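PDB 5JCV: sortase B from Listeria monocytogenes serovar 1/2a, which anchors surface proteins to the cell wall as a transpeptidase, cleaving their C-terminal sorting signal and passing the product on through a thioester-linked covalent intermediate. Local coordinates for residues Phe81-Leu84 and Arg85-Leu88; Asp134-Asp137 and Tyr138-Lys141. All coordinates share one frame; numbering follows the deposited sequence.

Contact 1: Phe81-Leu84 and Arg85-Leu88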
ATOM      1  N   PHE A  81      10.255 -16.685  11.037  1.00 40.09           N
ATOM      2  CA  PHE A  81       9.459 -17.846  10.638  1.00 37.77           C
ATOM      3  C   PHE A  81       9.791 -19.119  11.384  1.00 39.32           C
ATOM      4  O   PHE A  81       9.340 -20.203  11.005  1.00 39.08           O
ATOM      5  CB  PHE A  81       9.566 -18.068   9.157  1.00 38.53           C
ATOM      6  CG  PHE A  81       8.550 -17.319   8.336  1.00 40.79           C
ATOM      7  CD1 PHE A  81       7.618 -16.432   8.912  1.00 42.11           C
ATOM      8  CD2 PHE A  81       8.550 -17.465   6.945  1.00 40.92           C
ATOM      9  CE1 PHE A  81       6.681 -15.771   8.124  1.00 41.74           C
ATOM     10  CE2 PHE A  81       7.615 -16.813   6.166  1.00 39.64           C
ATOM     11  CZ  PHE A  81       6.701 -15.945   6.762  1.00 43.17           C
ATOM     12  N   ALA A  82      10.496 -19.028  12.498  1.00 41.04           N
ATOM     13  CA  ALA A  82      10.690 -20.264  13.287  1.00 40.62           C
ATOM     14  C   ALA A  82       9.370 -20.939  13.633  1.00 42.43           C
ATOM     15  O   ALA A  82       9.314 -22.184  13.717  1.00 40.30           O
ATOM     16  CB  ALA A  82      11.501 -20.010  14.552  1.00 42.27           C
ATOM     17  N   ASP A  83       8.293 -20.157  13.848  1.00 41.52           N
ATOM     18  CA  ASP A  83       7.030 -20.779  14.285  1.00 41.94           C
ATOM     19  C   ASP A  83       6.272 -21.548  13.193  1.00 41.76           C
ATOM     20  O   ASP A  83       5.296 -22.244  13.499  1.00 44.87           O
ATOM     21  CB  ASP A  83       6.115 -19.764  14.985  1.00 44.43           C
ATOM     22  CG  ASP A  83       6.490 -19.556  16.467  1.00 48.44           C
ATOM     23  OD1 ASP A  83       7.332 -20.335  17.021  1.00 44.58           O
ATOM     24  OD2 ASP A  83       5.956 -18.584  17.060  1.00 46.90           O
ATOM     25  N   LEU A  84       6.724 -21.489  11.944  1.00 41.42           N
ATOM     26  CA  LEU A  84       6.080 -22.277  10.865  1.00 42.81           C
ATOM     27  C   LEU A  84       6.063 -23.787  11.199  1.00 44.60           C
ATOM     28  O   LEU A  84       5.131 -24.528  10.824  1.00 44.56           O
ATOM     29  CB  LEU A  84       6.774 -22.026   9.482  1.00 42.92           C
ATOM     30  CG  LEU A  84       6.593 -20.657   8.804  1.00 42.27           C
ATOM     31  CD1 LEU A  84       7.034 -20.620   7.342  1.00 42.60           C
ATOM     32  CD2 LEU A  84       5.142 -20.269   8.899  1.00 45.35           C
ATOM     33  N   ARG A  85       7.081 -24.231  11.931  1.00 44.36           N
ATOM     34  CA  ARG A  85       7.205 -25.634  12.325  1.00 49.27           C
ATOM     35  C   ARG A  85       6.070 -26.102  13.252  1.00 45.58           C
ATOM     36  O   ARG A  85       5.839 -27.310  13.416  1.00 45.08           O
ATOM     37  CB  ARG A  85       8.567 -25.859  12.993  1.00 51.37           C
ATOM     38  CG  ARG A  85       8.596 -25.209  14.382  1.00 62.96           C
ATOM     39  CD  ARG A  85       9.877 -25.422  15.178  1.00 70.10           C
ATOM     40  NE  ARG A  85       9.820 -24.742  16.462  1.00 73.99           N
ATOM     41  CZ  ARG A  85      10.784 -24.784  17.383  1.00 88.33           C
ATOM     42  NH1 ARG A  85      11.893 -25.510  17.186  1.00 98.76           N
ATOM     43  NH2 ARG A  85      10.626 -24.116  18.525  1.00114.28           N
ATOM     44  N   LYS A  86       5.360 -25.173  13.885  1.00 42.42           N
ATOM     45  CA  LYS A  86       4.202 -25.593  14.707  1.00 42.14           C
ATOM     46  C   LYS A  86       3.146 -26.365  13.894  1.00 42.97           C
ATOM     47  O   LYS A  86       2.410 -27.222  14.425  1.00 45.99           O
ATOM     48  CB  LYS A  86       3.539 -24.399  15.371  1.00 45.10           C
ATOM     49  CG  LYS A  86       4.379 -23.663  16.421  1.00 47.47           C
ATOM     50  CD  LYS A  86       3.610 -22.433  16.909  1.00 47.19           C
ATOM     51  CE  LYS A  86       4.294 -21.725  18.058  1.00 50.21           C
ATOM     52  NZ  LYS A  86       3.950 -22.351  19.373  1.00 50.96           N
ATOM     53  N   TYR A  87       3.080 -26.081  12.607  1.00 41.64           N
ATOM     54  CA  TYR A  87       2.197 -26.796  11.729  1.00 46.26           C
ATOM     55  C   TYR A  87       2.524 -28.286  11.517  1.00 47.98           C
ATOM     56  O   TYR A  87       1.731 -28.962  10.898  1.00 49.93           O
ATOM     57  CB  TYR A  87       2.043 -26.031  10.372  1.00 47.22           C
ATOM     58  CG  TYR A  87       1.123 -24.844  10.502  1.00 45.98           C
ATOM     59  CD1 TYR A  87      -0.226 -25.036  10.574  1.00 49.68           C
ATOM     60  CD2 TYR A  87       1.600 -23.541  10.574  1.00 49.78           C
ATOM     61  CE1 TYR A  87      -1.110 -23.978  10.721  1.00 52.51           C
ATOM     62  CE2 TYR A  87       0.722 -22.460  10.738  1.00 52.72           C
ATOM     63  CZ  TYR A  87      -0.648 -22.695  10.817  1.00 55.15           C
ATOM     64  OH  TYR A  87      -1.614 -21.678  10.951  1.00 60.82           O
ATOM     65  N   LEU A  88       3.662 -28.803  12.000  1.00 47.28           N
ATOM     66  CA  LEU A  88       3.926 -30.253  11.972  1.00 47.78           C
ATOM     67  C   LEU A  88       3.227 -30.990  13.122  1.00 51.60           C
ATOM     68  O   LEU A  88       3.138 -32.203  13.109  1.00 52.01           O
ATOM     69  CB  LEU A  88       5.428 -30.539  12.111  1.00 49.32           C
ATOM     70  CG  LEU A  88       6.357 -30.039  11.012  1.00 50.21           C
ATOM     71  CD1 LEU A  88       7.809 -30.257  11.416  1.00 52.24           C
ATOM     72  CD2 LEU A  88       6.017 -30.736   9.696  1.00 49.74           C
TER
HETATM   73  O   HOH W   1       7.826 -22.955  17.495  1.00 42.04           O
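K86 lays the end of its aliphatic chain along the carboxylate of D83, the two side chains running side by side in the same direction, with K86 CE 3.5 Å from D83 CG. The last torsion then bends the lysine (chi4 -84°), and K86 NZ stops 4.6 Å from D83 OD1, near enough for attraction but beyond a salt bridge. Both oxygens of D83 are engaged elsewhere: OD2 takes the backbone N-H of E24, while OD1 accepts a hydrogen bond of 2.7 Å from a water. That water in turn accepts from R85 NE at 2.9 Å, lying at the edge of the guanidinium group and in its plane. R85 comes back over the preceding turn because its CG sits between backbone N and carbonyl carbon (chi1 72°), which brings R85 CG within 3.2 Å of A82 O; the extended chain beyond suits a long arginine on an exposed face. Beneath, the backbone is of 3-10 type, K86 N bonding to D83 O at 3.0 Å and Y87 N to L84 O at 3.1 Å. L84 and Y87 are buried, as their apolar surfaces require, against strand 176-182, and Y87 OH reaches H96 O. With a water and a neighbouring loop gripping its two oxygens and a lysine and an arginine close by, D83 is probably stabilised as a carboxylate.

Contact 2: Asp134-Asp137 and Tyr138-Lys141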
ATOM      1  N   ASP A 134      -1.093 -26.281 -15.955  1.00109.08           N
ATOM      2  CA  ASP A 134       0.219 -26.377 -15.300  1.00105.61           C
ATOM      3  C   ASP A 134       0.104 -26.167 -13.788  1.00 95.87           C
ATOM      4  O   ASP A 134       0.774 -26.824 -13.016  1.00 82.20           O
ATOM      5  CB  ASP A 134       1.211 -25.385 -15.904  1.00110.28           C
ATOM      6  CG  ASP A 134       1.474 -25.654 -17.379  1.00120.50           C
ATOM      7  OD1 ASP A 134       1.344 -26.817 -17.822  1.00118.36           O
ATOM      8  OD2 ASP A 134       1.796 -24.692 -18.102  1.00133.87           O
ATOM      9  N   PHE A 135      -0.783 -25.267 -13.383  1.00 89.63           N
ATOM     10  CA  PHE A 135      -1.030 -25.030 -11.985  1.00 82.42           C
ATOM     11  C   PHE A 135      -1.761 -26.185 -11.295  1.00 85.04           C
ATOM     12  O   PHE A 135      -1.612 -26.382 -10.083  1.00 78.10           O
ATOM     13  CB  PHE A 135      -1.801 -23.743 -11.826  1.00 75.38           C
ATOM     14  CG  PHE A 135      -1.830 -23.240 -10.428  1.00 77.70           C
ATOM     15  CD1 PHE A 135      -0.637 -23.042  -9.729  1.00 75.40           C
ATOM     16  CD2 PHE A 135      -3.045 -22.971  -9.788  1.00 75.28           C
ATOM     17  CE1 PHE A 135      -0.659 -22.587  -8.439  1.00 73.19           C
ATOM     18  CE2 PHE A 135      -3.070 -22.507  -8.493  1.00 74.30           C
ATOM     19  CZ  PHE A 135      -1.873 -22.305  -7.819  1.00 73.78           C
ATOM     20  N   GLU A 136      -2.536 -26.954 -12.056  1.00 84.96           N
ATOM     21  CA  GLU A 136      -3.203 -28.127 -11.494  1.00 88.51           C
ATOM     22  C   GLU A 136      -2.225 -29.287 -11.289  1.00 83.78           C
ATOM     23  O   GLU A 136      -2.400 -30.070 -10.342  1.00 82.74           O
ATOM     24  CB  GLU A 136      -4.423 -28.531 -12.354  1.00 97.93           C
ATOM     25  CG  GLU A 136      -5.094 -29.875 -12.021  1.00104.60           C
ATOM     26  CD  GLU A 136      -5.631 -30.026 -10.589  1.00108.28           C
ATOM     27  OE1 GLU A 136      -5.733 -29.040  -9.812  1.00107.93           O
ATOM     28  OE2 GLU A 136      -5.974 -31.177 -10.240  1.00110.84           O
ATOM     29  N   ASP A 137      -1.207 -29.387 -12.155  1.00 82.91           N
ATOM     30  CA  ASP A 137      -0.104 -30.351 -11.981  1.00 81.79           C
ATOM     31  C   ASP A 137       0.705 -29.975 -10.725  1.00 80.72           C
ATOM     32  O   ASP A 137       1.068 -30.845  -9.925  1.00 84.06           O
ATOM     33  CB  ASP A 137       0.877 -30.361 -13.178  1.00 84.18           C
ATOM     34  CG  ASP A 137       0.190 -30.495 -14.538  1.00 88.50           C
ATOM     35  OD1 ASP A 137      -0.915 -31.062 -14.643  1.00 88.00           O
ATOM     36  OD2 ASP A 137       0.781 -30.026 -15.530  1.00 90.86           O
ATOM     37  N   TYR A 138       0.999 -28.679 -10.588  1.00 72.94           N
ATOM     38  CA  TYR A 138       1.652 -28.128  -9.401  1.00 70.28           C
ATOM     39  C   TYR A 138       0.892 -28.498  -8.117  1.00 69.13           C
ATOM     40  O   TYR A 138       1.482 -29.001  -7.153  1.00 71.03           O
ATOM     41  CB  TYR A 138       1.830 -26.613  -9.547  1.00 65.82           C
ATOM     42  CG  TYR A 138       2.446 -25.934  -8.354  1.00 64.47           C
ATOM     43  CD1 TYR A 138       3.795 -25.640  -8.302  1.00 62.03           C
ATOM     44  CD2 TYR A 138       1.671 -25.573  -7.281  1.00 64.19           C
ATOM     45  CE1 TYR A 138       4.350 -25.017  -7.196  1.00 63.22           C
ATOM     46  CE2 TYR A 138       2.204 -24.944  -6.184  1.00 59.63           C
ATOM     47  CZ  TYR A 138       3.541 -24.677  -6.122  1.00 62.76           C
ATOM     48  OH  TYR A 138       4.028 -24.054  -4.978  1.00 54.79           O
ATOM     49  N   LEU A 139      -0.414 -28.306  -8.119  1.00 69.54           N
ATOM     50  CA  LEU A 139      -1.207 -28.545  -6.916  1.00 71.08           C
ATOM     51  C   LEU A 139      -1.244 -30.004  -6.538  1.00 73.54           C
ATOM     52  O   LEU A 139      -1.206 -30.342  -5.360  1.00 77.58           O
ATOM     53  CB  LEU A 139      -2.623 -28.028  -7.087  1.00 69.64           C
ATOM     54  CG  LEU A 139      -2.721 -26.510  -7.189  1.00 67.70           C
ATOM     55  CD1 LEU A 139      -4.144 -26.099  -7.553  1.00 69.46           C
ATOM     56  CD2 LEU A 139      -2.260 -25.841  -5.902  1.00 66.47           C
ATOM     57  N   GLN A 140      -1.334 -30.855  -7.542  1.00 78.19           N
ATOM     58  CA  GLN A 140      -1.240 -32.288  -7.354  1.00 85.79           C
ATOM     59  C   GLN A 140       0.093 -32.651  -6.678  1.00 79.99           C
ATOM     60  O   GLN A 140       0.115 -33.396  -5.706  1.00 76.85           O
ATOM     61  CB  GLN A 140      -1.400 -32.978  -8.716  1.00 97.19           C
ATOM     62  CG  GLN A 140      -0.893 -34.412  -8.815  1.00109.27           C
ATOM     63  CD  GLN A 140      -1.712 -35.392  -7.992  1.00118.02           C
ATOM     64  OE1 GLN A 140      -2.789 -35.059  -7.483  1.00123.62           O
ATOM     65  NE2 GLN A 140      -1.206 -36.618  -7.864  1.00121.04           N
ATOM     66  N   LYS A 141       1.202 -32.114  -7.179  1.00 80.85           N
ATOM     67  CA  LYS A 141       2.502 -32.447  -6.611  1.00 77.32           C
ATOM     68  C   LYS A 141       2.601 -32.008  -5.146  1.00 73.98           C
ATOM     69  O   LYS A 141       3.002 -32.813  -4.302  1.00 72.16           O
ATOM     70  CB  LYS A 141       3.659 -31.864  -7.438  1.00 84.71           C
ATOM     71  CG  LYS A 141       3.783 -32.484  -8.829  1.00 93.61           C
ATOM     72  CD  LYS A 141       5.218 -32.587  -9.338  1.00 93.82           C
ATOM     73  CE  LYS A 141       5.256 -33.106 -10.780  1.00 99.77           C
ATOM     74  NZ  LYS A 141       6.641 -33.325 -11.328  1.00100.04           N
TER
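F135 and Y138, three residues apart on one helix, carry their rings almost parallel, the planes only 13° apart. The rings are slid past each other, however, with centroids 5.8 Å apart, so that they barely overlap and the pair is not a full stack. They meet through F135 CE1 and Y138 CD2, which are 4.0 Å apart. Both side chains leave the helix with CG anti to the backbone N (chi1 -166° for F135 and 178° for Y138), beside their own carbonyl carbons; the side chains themselves cross obliquely, although the ring planes end up nearly parallel.

L139, one turn after F135, approaches that phenyl group differently. Its CG stands over one face of the ring, 4.3 Å from the F135 centroid, in a CH-pi contact, and its methyls spread over the ring atoms: L139 CD1 lies 3.9 Å from F135 CE2, and CD2 reaches CZ. A branched leucine suits this place because its two methyls can follow a flat surface. On its other flank L139 CD1 meets E136 OE1, whose side chain crosses at about a right angle; this oxygen is buried here without a polar partner in the model.

The backbone beneath is regular: D134 O accepts from Y138 N at 3.1 Å, and F135, E136 and D137 repeat the i to i+4 pattern with L139, Q140 and K141. Y138 keeps its hydroxyl satisfied at Y124 O and Q180 NE2, which lets a tyrosine end in a buried setting, while F129 sets its ring edge-to-face with both aromatics. With F135 and Y138 also resting on I160 of strand 160-165, and acidic, amide and lysine residues on the exposed side, this is an amphipathic alpha-helix packed against the beta core of a class B sortase.

How the contacts relate
Neither contact closes a long loop, since in each the two segments are consecutive, and along the chain they follow one another without nesting or crossing. After strand 67-72 the chain reaches contact 1, a 3-10 stretch leading to helix 90-95, and there it rests on strands 107-118 and 176-182. Strands 98-102 and 107-118 come next, followed by helix 132-145 with contact 2, before the chain returns to the sheet as strand 160-165. The centres lie about 24 Å apart, and the nearest atoms about 13 Å, so the two do not touch. They join separate connections to one sheet, where strands 160-165 and 176-182 are antiparallel neighbours.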